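Local atomic coordinates of phospholipase C-beta (PLC-beta) (Sepia officinalis, PDB entry 3QR0), a protein that belongs to the phospholipase C-beta family, multidomain proteins that combine PH, EF-hand, TIM-barrel and C2 modules, and carries a calcium ion in its barrel. Residues Phe160-Val165 and Lys211-Asp216; Phe235-Lys240 and Asn255-His260; Val248-Phe253 and Ala274-Leu279; Asn311-Met316 and Arg734-Asp739; Ile654-Ala659 and Val719-Ser724. All coordinates share one frame; numbering follows the deposited sequence.

Contact 1. Residues Phe160-Val165 and Lys211-Asp216; sequences FRLTTV and KAFDFD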
# COMPACT_ATOMS: atom_id res chain seq x y z
N PHE A 160 -0.91 11.63 22.06
CA PHE A 160 -2.15 12.37 21.78
C PHE A 160 -3.40 11.56 22.09
O PHE A 160 -4.42 12.14 22.48
CB PHE A 160 -2.16 12.91 20.35
CG PHE A 160 -1.51 14.25 20.22
CD1 PHE A 160 -0.15 14.36 19.99
CD2 PHE A 160 -2.26 15.41 20.39
CE1 PHE A 160 0.47 15.60 19.88
CE2 PHE A 160 -1.65 16.66 20.28
CZ PHE A 160 -0.29 16.75 20.03
N ARG A 161 -3.33 10.24 21.95
CA ARG A 161 -4.42 9.40 22.39
C ARG A 161 -4.62 9.56 23.90
O ARG A 161 -5.74 9.78 24.37
CB ARG A 161 -4.18 7.93 22.06
CG ARG A 161 -5.45 7.11 22.22
CD ARG A 161 -5.23 5.63 22.16
NE ARG A 161 -6.32 4.93 22.84
CZ ARG A 161 -6.62 3.64 22.68
NH1 ARG A 161 -5.92 2.87 21.85
NH2 ARG A 161 -7.64 3.12 23.36
N LEU A 162 -3.53 9.48 24.65
CA LEU A 162 -3.58 9.57 26.11
C LEU A 162 -4.08 10.92 26.62
O LEU A 162 -4.79 10.97 27.62
CB LEU A 162 -2.21 9.24 26.71
CG LEU A 162 -1.80 7.77 26.58
CD1 LEU A 162 -0.36 7.59 27.03
CD2 LEU A 162 -2.73 6.86 27.38
N THR A 163 -3.70 12.01 25.94
CA THR A 163 -4.04 13.36 26.39
C THR A 163 -5.33 13.93 25.77
O THR A 163 -5.73 15.04 26.11
CB THR A 163 -2.88 14.34 26.14
OG1 THR A 163 -2.61 14.43 24.73
CG2 THR A 163 -1.64 13.88 26.88
N THR A 164 -5.96 13.19 24.86
CA THR A 164 -7.24 13.63 24.28
C THR A 164 -8.33 12.58 24.48
O THR A 164 -9.33 12.84 25.14
CB THR A 164 -7.11 14.01 22.79
OG1 THR A 164 -6.87 12.83 22.01
CG2 THR A 164 -5.98 15.00 22.58
N VAL A 165 -8.12 11.39 23.92
CA VAL A 165 -9.12 10.32 24.00
C VAL A 165 -9.30 9.80 25.42
O VAL A 165 -10.42 9.68 25.92
CB VAL A 165 -8.77 9.13 23.09
CG1 VAL A 165 -9.84 8.04 23.19
CG2 VAL A 165 -8.59 9.58 21.65
N LYS A 211 -0.57 18.81 33.23
CA LYS A 211 0.57 19.72 33.40
C LYS A 211 1.89 18.95 33.43
O LYS A 211 2.85 19.34 32.75
CB LYS A 211 0.44 20.52 34.70
CG LYS A 211 -0.73 21.50 34.73
CD LYS A 211 -1.11 21.87 36.16
CE LYS A 211 -2.39 22.69 36.18
NZ LYS A 211 -2.77 23.11 37.56
N ALA A 212 1.94 17.87 34.21
CA ALA A 212 3.15 17.06 34.36
C ALA A 212 3.36 16.08 33.20
O ALA A 212 4.42 15.47 33.10
CB ALA A 212 3.10 16.30 35.68
N PHE A 213 2.35 15.94 32.34
CA PHE A 213 2.37 14.96 31.26
C PHE A 213 2.71 15.62 29.92
O PHE A 213 1.89 15.67 29.01
CB PHE A 213 1.02 14.25 31.20
CG PHE A 213 1.05 12.91 30.51
CD1 PHE A 213 1.47 11.78 31.20
CD2 PHE A 213 0.64 12.78 29.20
CE1 PHE A 213 1.48 10.53 30.57
CE2 PHE A 213 0.66 11.54 28.57
CZ PHE A 213 1.08 10.42 29.26
N ASP A 214 3.94 16.14 29.82
CA ASP A 214 4.45 16.71 28.57
C ASP A 214 5.11 15.63 27.70
O ASP A 214 5.53 14.60 28.21
CB ASP A 214 5.46 17.83 28.86
CG ASP A 214 6.65 17.34 29.66
OD1 ASP A 214 6.51 17.15 30.89
OD2 ASP A 214 7.72 17.14 29.06
N PHE A 215 5.21 15.89 26.40
CA PHE A 215 5.76 14.89 25.48
C PHE A 215 7.22 14.52 25.77
O PHE A 215 7.60 13.35 25.67
CB PHE A 215 5.62 15.32 24.02
CG PHE A 215 6.14 14.29 23.05
CD1 PHE A 215 5.46 13.09 22.87
CD2 PHE A 215 7.32 14.50 22.34
CE1 PHE A 215 5.94 12.13 21.99
CE2 PHE A 215 7.80 13.54 21.46
CZ PHE A 215 7.11 12.35 21.29
N ASP A 216 8.05 15.50 26.13
CA ASP A 216 9.47 15.21 26.36
C ASP A 216 9.67 14.30 27.56
O ASP A 216 10.55 13.44 27.55
CB ASP A 216 10.29 16.50 26.48
CG ASP A 216 10.48 17.19 25.13
OD1 ASP A 216 10.23 16.56 24.09
OD2 ASP A 216 10.89 18.38 25.12

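Contact 2. Residues Phe235-Lys240 and Asn255-His260; sequences FKELSK and NDMQRH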
# COMPACT_ATOMS: atom_id res chain seq x y z
N PHE A 235 26.45 3.85 19.94
CA PHE A 235 26.96 5.13 20.41
C PHE A 235 28.50 5.13 20.49
O PHE A 235 29.15 6.07 20.05
CB PHE A 235 26.36 5.47 21.78
CG PHE A 235 26.71 6.83 22.28
CD1 PHE A 235 26.15 7.96 21.70
CD2 PHE A 235 27.61 6.99 23.32
CE1 PHE A 235 26.47 9.22 22.16
CE2 PHE A 235 27.94 8.25 23.78
CZ PHE A 235 27.36 9.37 23.20
N LYS A 236 29.06 4.05 21.04
CA LYS A 236 30.52 3.88 21.11
C LYS A 236 31.16 3.93 19.71
O LYS A 236 32.18 4.58 19.51
CB LYS A 236 30.85 2.55 21.79
CG LYS A 236 32.34 2.27 21.97
CD LYS A 236 32.57 1.01 22.79
CE LYS A 236 34.05 0.76 23.05
NZ LYS A 236 34.77 0.38 21.80
N GLU A 237 30.53 3.24 18.77
CA GLU A 237 30.95 3.21 17.37
C GLU A 237 30.98 4.61 16.75
O GLU A 237 32.01 5.03 16.20
CB GLU A 237 30.00 2.29 16.58
CG GLU A 237 30.27 2.15 15.07
CD GLU A 237 29.14 1.41 14.34
OE1 GLU A 237 27.96 1.73 14.56
OE2 GLU A 237 29.44 0.51 13.53
N LEU A 238 29.86 5.34 16.84
CA LEU A 238 29.74 6.65 16.19
C LEU A 238 30.55 7.75 16.87
O LEU A 238 30.96 8.72 16.22
CB LEU A 238 28.27 7.08 16.09
CG LEU A 238 27.35 6.13 15.32
CD1 LEU A 238 25.97 6.78 15.12
CD2 LEU A 238 27.95 5.72 13.99
N SER A 239 30.77 7.62 18.18
CA SER A 239 31.57 8.58 18.93
C SER A 239 33.07 8.27 18.88
O SER A 239 33.88 9.01 19.46
CB SER A 239 31.13 8.60 20.40
OG SER A 239 31.39 7.36 21.03
N LYS A 240 33.44 7.17 18.22
CA LYS A 240 34.84 6.72 18.15
C LYS A 240 35.41 6.45 19.56
O LYS A 240 36.62 6.50 19.76
CB LYS A 240 35.70 7.74 17.40
CG LYS A 240 35.11 8.19 16.05
CD LYS A 240 35.66 7.38 14.89
CE LYS A 240 35.00 7.75 13.55
NZ LYS A 240 33.96 6.77 13.14
N ASN A 255 26.40 11.78 6.55
CA ASN A 255 26.87 11.83 5.16
C ASN A 255 27.52 10.53 4.66
O ASN A 255 27.59 10.32 3.45
CB ASN A 255 27.84 13.00 4.97
CG ASN A 255 27.16 14.37 5.06
OD1 ASN A 255 25.95 14.49 4.86
ND2 ASN A 255 27.95 15.40 5.34
N ASP A 256 28.00 9.68 5.57
CA ASP A 256 28.72 8.45 5.19
C ASP A 256 27.87 7.20 5.38
O ASP A 256 27.67 6.44 4.44
CB ASP A 256 30.03 8.28 5.98
CG ASP A 256 31.06 9.37 5.67
OD1 ASP A 256 31.08 9.86 4.52
OD2 ASP A 256 31.86 9.72 6.57
N MET A 257 27.35 6.99 6.59
CA MET A 257 26.62 5.77 6.91
C MET A 257 25.13 5.83 6.56
O MET A 257 24.56 4.86 6.07
CB MET A 257 26.78 5.42 8.39
CG MET A 257 26.14 4.08 8.76
SD MET A 257 26.35 3.64 10.48
CE MET A 257 28.12 3.43 10.60
N GLN A 258 24.50 6.97 6.84
CA GLN A 258 23.06 7.12 6.62
C GLN A 258 22.70 7.51 5.19
O GLN A 258 21.52 7.64 4.87
CB GLN A 258 22.48 8.16 7.59
CG GLN A 258 22.73 7.84 9.06
CD GLN A 258 22.06 6.55 9.49
OE1 GLN A 258 22.72 5.53 9.67
NE2 GLN A 258 20.74 6.59 9.67
N ARG A 259 23.70 7.68 4.34
CA ARG A 259 23.52 8.20 2.99
C ARG A 259 24.06 7.20 1.97
O ARG A 259 25.16 6.69 2.13
CB ARG A 259 24.27 9.52 2.83
CG ARG A 259 24.14 10.16 1.46
CD ARG A 259 25.10 11.30 1.26
NE ARG A 259 24.99 11.85 -0.09
CZ ARG A 259 24.22 12.88 -0.45
NH1 ARG A 259 23.47 13.53 0.44
NH2 ARG A 259 24.21 13.27 -1.72
N HIS A 260 23.28 6.94 0.92
CA HIS A 260 23.73 6.09 -0.17
C HIS A 260 24.94 6.75 -0.83
O HIS A 260 24.85 7.90 -1.26
CB HIS A 260 22.62 5.88 -1.21
CG HIS A 260 22.85 4.71 -2.11
ND1 HIS A 260 23.88 4.67 -3.03
CD2 HIS A 260 22.18 3.54 -2.26
CE1 HIS A 260 23.84 3.52 -3.68
NE2 HIS A 260 22.82 2.82 -3.23

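Contact 3. Residues Val248-Phe253 and Ala274-Leu279; sequences VMFRDF and AQCEAL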
# COMPACT_ATOMS: atom_id res chain seq x y z
N VAL A 248 30.96 17.25 14.13
CA VAL A 248 31.68 16.70 12.98
C VAL A 248 31.47 15.19 12.86
O VAL A 248 31.27 14.67 11.76
CB VAL A 248 33.18 17.04 13.05
CG1 VAL A 248 33.94 16.35 11.94
CG2 VAL A 248 33.36 18.55 12.96
N MET A 249 31.48 14.49 14.00
CA MET A 249 31.18 13.05 14.01
C MET A 249 29.76 12.76 13.54
O MET A 249 29.53 11.78 12.83
CB MET A 249 31.38 12.46 15.41
CG MET A 249 32.82 12.35 15.86
SD MET A 249 32.91 11.90 17.61
CE MET A 249 34.65 12.20 17.91
N PHE A 250 28.81 13.60 13.94
CA PHE A 250 27.43 13.42 13.54
C PHE A 250 27.27 13.69 12.04
O PHE A 250 26.59 12.95 11.33
CB PHE A 250 26.50 14.33 14.37
CG PHE A 250 25.03 14.01 14.23
CD1 PHE A 250 24.56 12.71 14.39
CD2 PHE A 250 24.12 15.02 13.96
CE1 PHE A 250 23.21 12.43 14.26
CE2 PHE A 250 22.76 14.75 13.84
CZ PHE A 250 22.30 13.45 13.98
N ARG A 251 27.92 14.75 11.56
CA ARG A 251 27.90 15.10 10.14
C ARG A 251 28.40 13.94 9.27
O ARG A 251 27.76 13.57 8.29
CB ARG A 251 28.78 16.32 9.90
CG ARG A 251 28.76 16.85 8.46
CD ARG A 251 29.98 17.69 8.20
NE ARG A 251 31.19 16.86 8.22
CZ ARG A 251 32.43 17.33 8.27
NH1 ARG A 251 32.68 18.63 8.31
NH2 ARG A 251 33.44 16.47 8.29
N ASP A 252 29.53 13.36 9.65
CA ASP A 252 30.10 12.23 8.92
C ASP A 252 29.21 11.00 9.01
O ASP A 252 29.07 10.26 8.04
CB ASP A 252 31.52 11.94 9.41
CG ASP A 252 32.50 13.04 9.03
OD1 ASP A 252 33.64 13.02 9.53
OD2 ASP A 252 32.14 13.92 8.22
N PHE A 253 28.58 10.78 10.17
CA PHE A 253 27.59 9.72 10.31
C PHE A 253 26.45 9.90 9.30
O PHE A 253 26.10 8.97 8.57
CB PHE A 253 27.05 9.69 11.75
CG PHE A 253 25.83 8.82 11.94
CD1 PHE A 253 25.90 7.45 11.75
CD2 PHE A 253 24.63 9.38 12.36
CE1 PHE A 253 24.78 6.66 11.95
CE2 PHE A 253 23.51 8.59 12.55
CZ PHE A 253 23.59 7.23 12.35
N ALA A 274 27.00 23.54 10.40
CA ALA A 274 26.00 24.43 10.99
C ALA A 274 24.64 23.75 11.14
O ALA A 274 23.97 23.92 12.16
CB ALA A 274 25.87 25.71 10.16
N GLN A 275 24.24 22.97 10.14
CA GLN A 275 22.99 22.21 10.20
C GLN A 275 23.03 21.14 11.29
O GLN A 275 22.06 20.96 12.03
CB GLN A 275 22.69 21.53 8.87
CG GLN A 275 22.34 22.49 7.74
CD GLN A 275 22.38 21.83 6.37
OE1 GLN A 275 22.67 20.64 6.25
NE2 GLN A 275 22.08 22.60 5.33
N CYS A 276 24.16 20.44 11.39
CA CYS A 276 24.32 19.37 12.37
C CYS A 276 24.39 19.88 13.81
O CYS A 276 23.81 19.28 14.71
CB CYS A 276 25.55 18.51 12.04
SG CYS A 276 25.27 17.49 10.59
N GLU A 277 25.09 21.00 14.02
CA GLU A 277 25.08 21.66 15.33
C GLU A 277 23.64 22.01 15.73
O GLU A 277 23.26 21.83 16.88
CB GLU A 277 25.94 22.92 15.32
CG GLU A 277 26.07 23.59 16.68
CD GLU A 277 26.90 24.86 16.62
OE1 GLU A 277 28.14 24.76 16.67
OE2 GLU A 277 26.31 25.95 16.52
N ALA A 278 22.87 22.49 14.76
CA ALA A 278 21.48 22.90 15.00
C ALA A 278 20.59 21.70 15.28
O ALA A 278 19.75 21.74 16.19
CB ALA A 278 20.95 23.68 13.80
N LEU A 279 20.75 20.62 14.52
CA LEU A 279 20.01 19.38 14.78
C LEU A 279 20.34 18.81 16.15
O LEU A 279 19.44 18.35 16.88
CB LEU A 279 20.31 18.33 13.70
CG LEU A 279 19.75 18.61 12.30
CD1 LEU A 279 20.25 17.55 11.33
CD2 LEU A 279 18.23 18.66 12.29

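Contact 4. Residues Asn311-Met316 and Arg734-Asp739; sequences NNLTPM and RVMPLD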
# COMPACT_ATOMS: atom_id res chain seq x y z
N ASN A 311 15.33 10.94 10.38
CA ASN A 311 15.85 9.62 10.04
C ASN A 311 14.81 8.67 9.44
O ASN A 311 15.03 7.46 9.38
CB ASN A 311 16.48 8.96 11.27
CG ASN A 311 17.47 7.85 10.89
OD1 ASN A 311 18.28 8.03 9.98
ND2 ASN A 311 17.38 6.71 11.57
N ASN A 312 13.69 9.22 8.97
CA ASN A 312 12.65 8.41 8.31
C ASN A 312 13.24 7.64 7.13
O ASN A 312 13.93 8.20 6.28
CB ASN A 312 11.49 9.31 7.85
CG ASN A 312 10.20 8.53 7.56
OD1 ASN A 312 10.22 7.51 6.89
ND2 ASN A 312 9.07 9.04 8.05
N LEU A 313 12.98 6.33 7.10
CA LEU A 313 13.50 5.48 6.04
C LEU A 313 12.88 5.80 4.67
O LEU A 313 13.50 5.57 3.64
CB LEU A 313 13.30 3.99 6.39
CG LEU A 313 11.93 3.37 6.11
CD1 LEU A 313 11.77 3.02 4.62
CD2 LEU A 313 11.73 2.13 6.95
N THR A 314 11.66 6.33 4.67
CA THR A 314 10.94 6.60 3.43
C THR A 314 11.55 7.78 2.66
O THR A 314 11.66 8.87 3.21
CB THR A 314 9.46 6.89 3.71
OG1 THR A 314 8.88 5.79 4.42
CG2 THR A 314 8.69 7.13 2.41
N PRO A 315 11.95 7.55 1.39
CA PRO A 315 12.45 8.65 0.55
C PRO A 315 11.30 9.54 0.10
O PRO A 315 10.47 9.14 -0.71
CB PRO A 315 13.10 7.93 -0.64
CG PRO A 315 12.49 6.57 -0.67
CD PRO A 315 12.04 6.24 0.72
N MET A 316 11.26 10.75 0.65
CA MET A 316 10.11 11.64 0.45
C MET A 316 9.92 12.04 -1.02
O MET A 316 8.78 12.17 -1.46
CB MET A 316 10.22 12.87 1.36
CG MET A 316 10.01 12.54 2.84
SD MET A 316 8.35 11.91 3.19
CE MET A 316 8.64 10.94 4.68
N ARG A 734 7.46 -4.85 5.88
CA ARG A 734 7.76 -3.58 5.23
C ARG A 734 8.51 -3.83 3.92
O ARG A 734 9.51 -4.54 3.92
CB ARG A 734 8.58 -2.68 6.16
CG ARG A 734 8.75 -1.25 5.66
CD ARG A 734 7.44 -0.49 5.64
NE ARG A 734 7.62 0.87 5.13
CZ ARG A 734 7.81 1.95 5.89
NH1 ARG A 734 7.81 1.88 7.22
NH2 ARG A 734 7.99 3.13 5.30
N VAL A 735 8.01 -3.25 2.83
CA VAL A 735 8.63 -3.36 1.52
C VAL A 735 9.42 -2.08 1.25
O VAL A 735 8.90 -0.97 1.39
CB VAL A 735 7.56 -3.57 0.42
CG1 VAL A 735 8.19 -3.50 -0.97
CG2 VAL A 735 6.86 -4.91 0.61
N MET A 736 10.69 -2.24 0.88
CA MET A 736 11.59 -1.13 0.61
C MET A 736 12.19 -1.29 -0.79
O MET A 736 13.11 -2.07 -0.98
CB MET A 736 12.69 -1.09 1.66
CG MET A 736 12.20 -0.73 3.06
SD MET A 736 13.50 -0.91 4.31
CE MET A 736 13.57 -2.69 4.45
N PRO A 737 11.66 -0.56 -1.78
CA PRO A 737 12.25 -0.60 -3.12
C PRO A 737 13.69 -0.13 -3.09
O PRO A 737 14.00 0.82 -2.38
CB PRO A 737 11.37 0.37 -3.92
CG PRO A 737 10.09 0.43 -3.16
CD PRO A 737 10.49 0.34 -1.73
N LEU A 738 14.58 -0.79 -3.84
CA LEU A 738 16.00 -0.44 -3.83
C LEU A 738 16.26 0.88 -4.55
O LEU A 738 17.27 1.53 -4.29
CB LEU A 738 16.86 -1.54 -4.45
CG LEU A 738 16.79 -2.94 -3.84
CD1 LEU A 738 17.97 -3.77 -4.35
CD2 LEU A 738 16.76 -2.92 -2.32
N ASP A 739 15.36 1.26 -5.45
CA ASP A 739 15.35 2.60 -6.02
C ASP A 739 15.02 3.59 -4.89
O ASP A 739 13.88 3.68 -4.46
CB ASP A 739 14.32 2.69 -7.16
CG ASP A 739 14.26 4.06 -7.83
OD1 ASP A 739 13.28 4.31 -8.57
OD2 ASP A 739 15.18 4.89 -7.62
O HOH W 1 8.84 5.11 7.53

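Contact 5. Residues Ile654-Ala659 and Val719-Ser724; sequences IKIISA and VRIIVS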
# COMPACT_ATOMS: atom_id res chain seq x y z
N ILE A 654 21.48 -6.45 5.16
CA ILE A 654 20.45 -6.11 6.13
C ILE A 654 20.77 -6.85 7.42
O ILE A 654 20.74 -8.08 7.46
CB ILE A 654 19.04 -6.51 5.64
CG1 ILE A 654 18.74 -5.94 4.26
CG2 ILE A 654 17.98 -6.07 6.66
CD1 ILE A 654 18.60 -4.44 4.21
N LYS A 655 21.09 -6.09 8.46
CA LYS A 655 21.29 -6.65 9.79
C LYS A 655 20.05 -6.34 10.63
O LYS A 655 19.75 -5.17 10.88
CB LYS A 655 22.53 -6.04 10.44
CG LYS A 655 22.87 -6.62 11.80
CD LYS A 655 24.03 -5.87 12.46
CE LYS A 655 24.31 -6.41 13.85
NZ LYS A 655 24.57 -7.88 13.85
N ILE A 656 19.34 -7.38 11.06
CA ILE A 656 18.19 -7.24 11.94
C ILE A 656 18.69 -7.19 13.38
O ILE A 656 19.24 -8.16 13.90
CB ILE A 656 17.18 -8.41 11.78
CG1 ILE A 656 16.70 -8.50 10.33
CG2 ILE A 656 15.98 -8.24 12.73
CD1 ILE A 656 15.97 -7.26 9.82
N ILE A 657 18.49 -6.04 14.04
CA ILE A 657 19.06 -5.80 15.37
C ILE A 657 18.03 -6.07 16.46
O ILE A 657 18.27 -6.87 17.37
CB ILE A 657 19.61 -4.36 15.48
CG1 ILE A 657 20.76 -4.16 14.49
CG2 ILE A 657 20.10 -4.08 16.89
CD1 ILE A 657 21.17 -2.71 14.32
N SER A 658 16.88 -5.40 16.36
CA SER A 658 15.85 -5.52 17.38
C SER A 658 14.48 -5.16 16.83
O SER A 658 14.35 -4.77 15.67
CB SER A 658 16.18 -4.62 18.57
OG SER A 658 16.12 -3.26 18.21
N ALA A 659 13.46 -5.31 17.66
CA ALA A 659 12.11 -4.87 17.33
C ALA A 659 11.44 -4.28 18.56
O ALA A 659 11.83 -4.59 19.68
CB ALA A 659 11.28 -6.02 16.78
N VAL A 719 13.50 -5.02 -1.34
CA VAL A 719 13.84 -5.81 -0.18
C VAL A 719 12.67 -5.74 0.78
O VAL A 719 11.97 -4.71 0.86
CB VAL A 719 15.17 -5.34 0.48
CG1 VAL A 719 15.06 -3.92 1.03
CG2 VAL A 719 15.61 -6.31 1.56
N ARG A 720 12.41 -6.85 1.48
CA ARG A 720 11.24 -6.96 2.32
C ARG A 720 11.58 -7.57 3.66
O ARG A 720 12.20 -8.64 3.72
CB ARG A 720 10.18 -7.81 1.63
CG ARG A 720 8.88 -7.88 2.38
CD ARG A 720 7.82 -8.59 1.58
NE ARG A 720 6.62 -8.81 2.37
CZ ARG A 720 5.97 -9.97 2.50
NH1 ARG A 720 6.40 -11.07 1.88
NH2 ARG A 720 4.89 -10.02 3.25
N ILE A 721 11.16 -6.91 4.74
CA ILE A 721 11.28 -7.43 6.10
C ILE A 721 9.93 -8.00 6.52
O ILE A 721 8.91 -7.32 6.41
CB ILE A 721 11.71 -6.32 7.09
CG1 ILE A 721 13.16 -5.89 6.82
CG2 ILE A 721 11.58 -6.79 8.54
CD1 ILE A 721 13.64 -4.72 7.70
N ILE A 722 9.91 -9.25 6.99
CA ILE A 722 8.69 -9.90 7.47
C ILE A 722 8.90 -10.37 8.90
O ILE A 722 9.86 -11.07 9.20
CB ILE A 722 8.28 -11.11 6.59
CG1 ILE A 722 8.25 -10.75 5.10
CG2 ILE A 722 6.89 -11.61 7.02
CD1 ILE A 722 9.56 -11.00 4.37
N VAL A 723 8.00 -9.98 9.80
CA VAL A 723 8.06 -10.42 11.18
C VAL A 723 6.92 -11.39 11.45
O VAL A 723 5.77 -11.11 11.11
CB VAL A 723 7.99 -9.25 12.17
CG1 VAL A 723 8.19 -9.75 13.59
CG2 VAL A 723 9.03 -8.17 11.82
N SER A 724 7.25 -12.53 12.07
CA SER A 724 6.28 -13.58 12.37
C SER A 724 6.42 -14.08 13.80
O SER A 724 7.48 -13.98 14.41
CB SER A 724 6.49 -14.76 11.42
OG SER A 724 6.37 -14.37 10.06

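Contact 1. Residues Phe160-Val165 and Lys211-Asp216
Phe213 meets Leu162 and Thr163 of helix 151-165 through carbon contacts alone, its ring edge set against the two side chains. The tightest of these brings the methyl CG2 of Thr163 to 3.4 Å from Phe213 CD2, close to the plane of the ring. Beside it Leu162 CD1 reaches Phe213 CZ at 3.9 Å, and Leu162 CB lies 4.1 Å from Phe213 CE2. Leu162 and the phenylalanine run at about a right angle. The ring rim rests on two successive helix residues. A long flat group suits this place because it can span the gap left by backbones whose nearest CA atoms, of Thr163 and Phe213, stand 8.2 Å apart. The ring extends across because its CG is anti to the backbone N (chi1 -158°).

No hydrogen bond links the two segments; their polar groups are satisfied by other partners. Thr163 has chi1 at 62°, which leaves its methyl for the ring while OG1 bonds to the carbonyl of Tyr159. One residue on, Thr164 OG1 donates to Phe160 O at 2.6 Å, in the turn 160-164 beside a wider pi-type turn at 161-165. Asp214, the N-cap of helix 215-225, bonds through OD1 to Thr217.

Ring packing completes the site. Phe213 stacks on Trp200 and also meets Tyr159 and Phe218, while the hydroxyl of Tyr159 bonds to Phe213 O. This buried aromatic cluster, tying a long helix to the loop that leads into another, belongs to the helical core of the EF-hand-like domain of phospholipase C-beta.

Contact 2. Residues Phe235-Lys240 and Asn255-His260
Met257 lays its terminal methyl against Leu238, with CE 4.1 Å from Leu238 CD2, and this pair makes up most of the contact. The thioether side chain runs out straight from the backbone, with CG anti to the backbone N (chi1 -175°), and bends only at chi3 (-65°), which swings CE round toward the leucine branch. A long, flexible, apolar chain is apt here, because the nearest CA atoms, those of Leu238 and Met257, are 9.8 Å apart. On the outer side Glu237 passes by more loosely: its OE1 is 4.3 Å from Met257 CE and is hydrogen-bonded to the hydroxyl of Tyr745.

Helix 230-238, the short strand 245-246 and helix 247-257 follow one another in the EF-hand-like region, and each segment holds the C-terminal end of one helix. The first end is closed by a Schellman motif in which Lys240 takes a positive phi of 59° and its N bonds back to Glu237 O at 3.3 Å. Ser239 reinforces the same turn. Its N and its OG both reach Phe235 O, at 2.9 Å and 2.8 Å, from opposite faces of the carbonyl plane, so that one acceptor serves two donors. Leu238 also packs on Ile245 and Leu302, whereas Met257 continues onto Tyr745, in a loop, and His766, on strand 761-771 of the C2 sandwich, and so faces that domain.

Contact 3. Residues Val248-Phe253 and Ala274-Leu279
Cys276 points its sulfur at the backbone of the opposing helix, where SG comes to 3.6 Å from Arg251 CA and 3.8 Å from Arg251 CB. Such a small side chain suits a crossing at which the CA atoms of Arg251 and Cys276 are only 6.0 Å apart. On the inner side Phe250 fills the angle between the helices. Its CD2 lies 4.2 Å from Cys276 CB, while Leu279 CB sits at the ring edge, 4.3 Å from Phe250 CE2. The cysteine sulfur makes an oblique sulfur-aromatic contact with this ring, 5.4 Å from SG to the centroid.

The end of the arginine leads away from the cysteine. Arg251 bends at chi3 (67°) and grips Asp252 side-on, NE and NH2 both donating to OD2, with NH2 at 2.9 Å. The oxygen lies in the guanidinium plane, and NH1 forms a further salt bridge with Asp273 of helix 273-288, which links the two helices.

The segments 248-253 and 274-279 cross at 106°, their axes 9.0 Å apart. Phe250 continues inward to Ile280 and Tyr283 and meets Phe305 of helix 299-307 edge-to-face, while Cys276 and Leu279 both touch Tyr271 in the loop just before helix 273-288.

Contact 4. Residues Asn311-Met316 and Arg734-Asp739
Arg734 NH2 gathers the polar atoms of this buried contact: it donates to a water at 3.1 Å, and Thr314 OG1 lies 2.9 Å from it. Both oxygens sit at the edge of the guanidinium group, in its plane. The same water approaches Asn312 OD1, and that oxygen also accepts from Thr314 N at 2.9 Å, forming an Asx turn, which orders the loop around Thr314. Thr314 OG1 has its own hydrogen bond to Asn148 OD1, and Arg734 NH1 bonds to Pro749 O.

Leu313 lies over one face of the guanidinium, toward its rim. Its CD2 is 3.9 Å from Arg734 NH1, and its CD1 turns to Met736 CG at 4.1 Å. The leucine reaches in from the direction opposite to the arginine, and its apolar branches suit a flat group that meets water and Thr314 at its edge.

The loop between helices 299-307 and 316-319, from the EF-hand-like part, is thereby pressed onto strand 730-737, an outermost strand of a C2 sheet. Val748 of strand 746-751 packs on both Leu313 and Arg734, and Met736 leans on Val719 and Ile721 of the adjacent strand 718-725.

Contact 5. Residues Ile654-Ala659 and Val719-Ser724
Where the pairs meet, at 654-656 and 719-721, the two strands run in nearly the same direction, with Ile654 CA 9.1 Å from Val719 CA and Ile656 CA 9.0 Å from Ile721 CA, a spacing that belongs to stacked sheets and not to hydrogen-bonded neighbours. Ile654, Ile656 and Ala659 face inward from one strand, a bulge at Ile657 and Ser658 shifting the alternation, and Val719 and Ile721 from the other. Ile656 and Ile721 reach toward each other tip to tip, their CD1 methyls 4.0 Å apart. Ile721 is extended (chi2 176°), which carries its methyl across, whereas Ile656 folds back at chi2 (-61°) to receive it. At the other pair Ile654 CG1 lies 4.2 Å from Val719 CG2, the two side chains crossing at a slant. Beta-branched residues fit twice over: they favour extended backbone, and their broad apolar surfaces fill the space between sheets.

Each strand belongs to a different four-stranded antiparallel sheet of the C2 beta-sandwich. Strand 650-660 bonds to strands 706-711 and 761-771, and its classic beta bulge lies opposite Phe764. Strand 718-725 lies between 669-676 and 730-737. Val671 of strand 669-676, in the same sheet as Ile721, touches both Ile656 and Ile721. On the outward side Arg720 lays the centre of its guanidinium over Ile722 CG1, 3.5 Å from the plane, and bonds to His733 and Tyr676.

With no hydrogen bond between the segments, the sheets adhere here by dispersion and the exclusion of water. No directional bond fixes their register, so side-chain shape governs the fit.

Contacts 2 and 3 share helix 247-257 and touch, Leu238 packing on Phe253; contacts 4 and 5 share a C2 sheet, where strands 718-725 and 730-737 are hydrogen-bonded neighbours. Contact 1 stands apart, its nearest atoms at least about 12 Å from any other. Gln258 of contact 2 bonds to Asn311, tying the end of helix 247-257 to the loop that contact 4 sets on the C2 domain. Contacts 1, 4 and 5 are buried, while contacts 2 and 3 are partly exposed and carry charged residues at their margins. Contact 5 is aliphatic and contact 1 sets one aromatic ring against leucine and threonine carbons; contact 4 is the one where a guanidinium group and a bridging water take part.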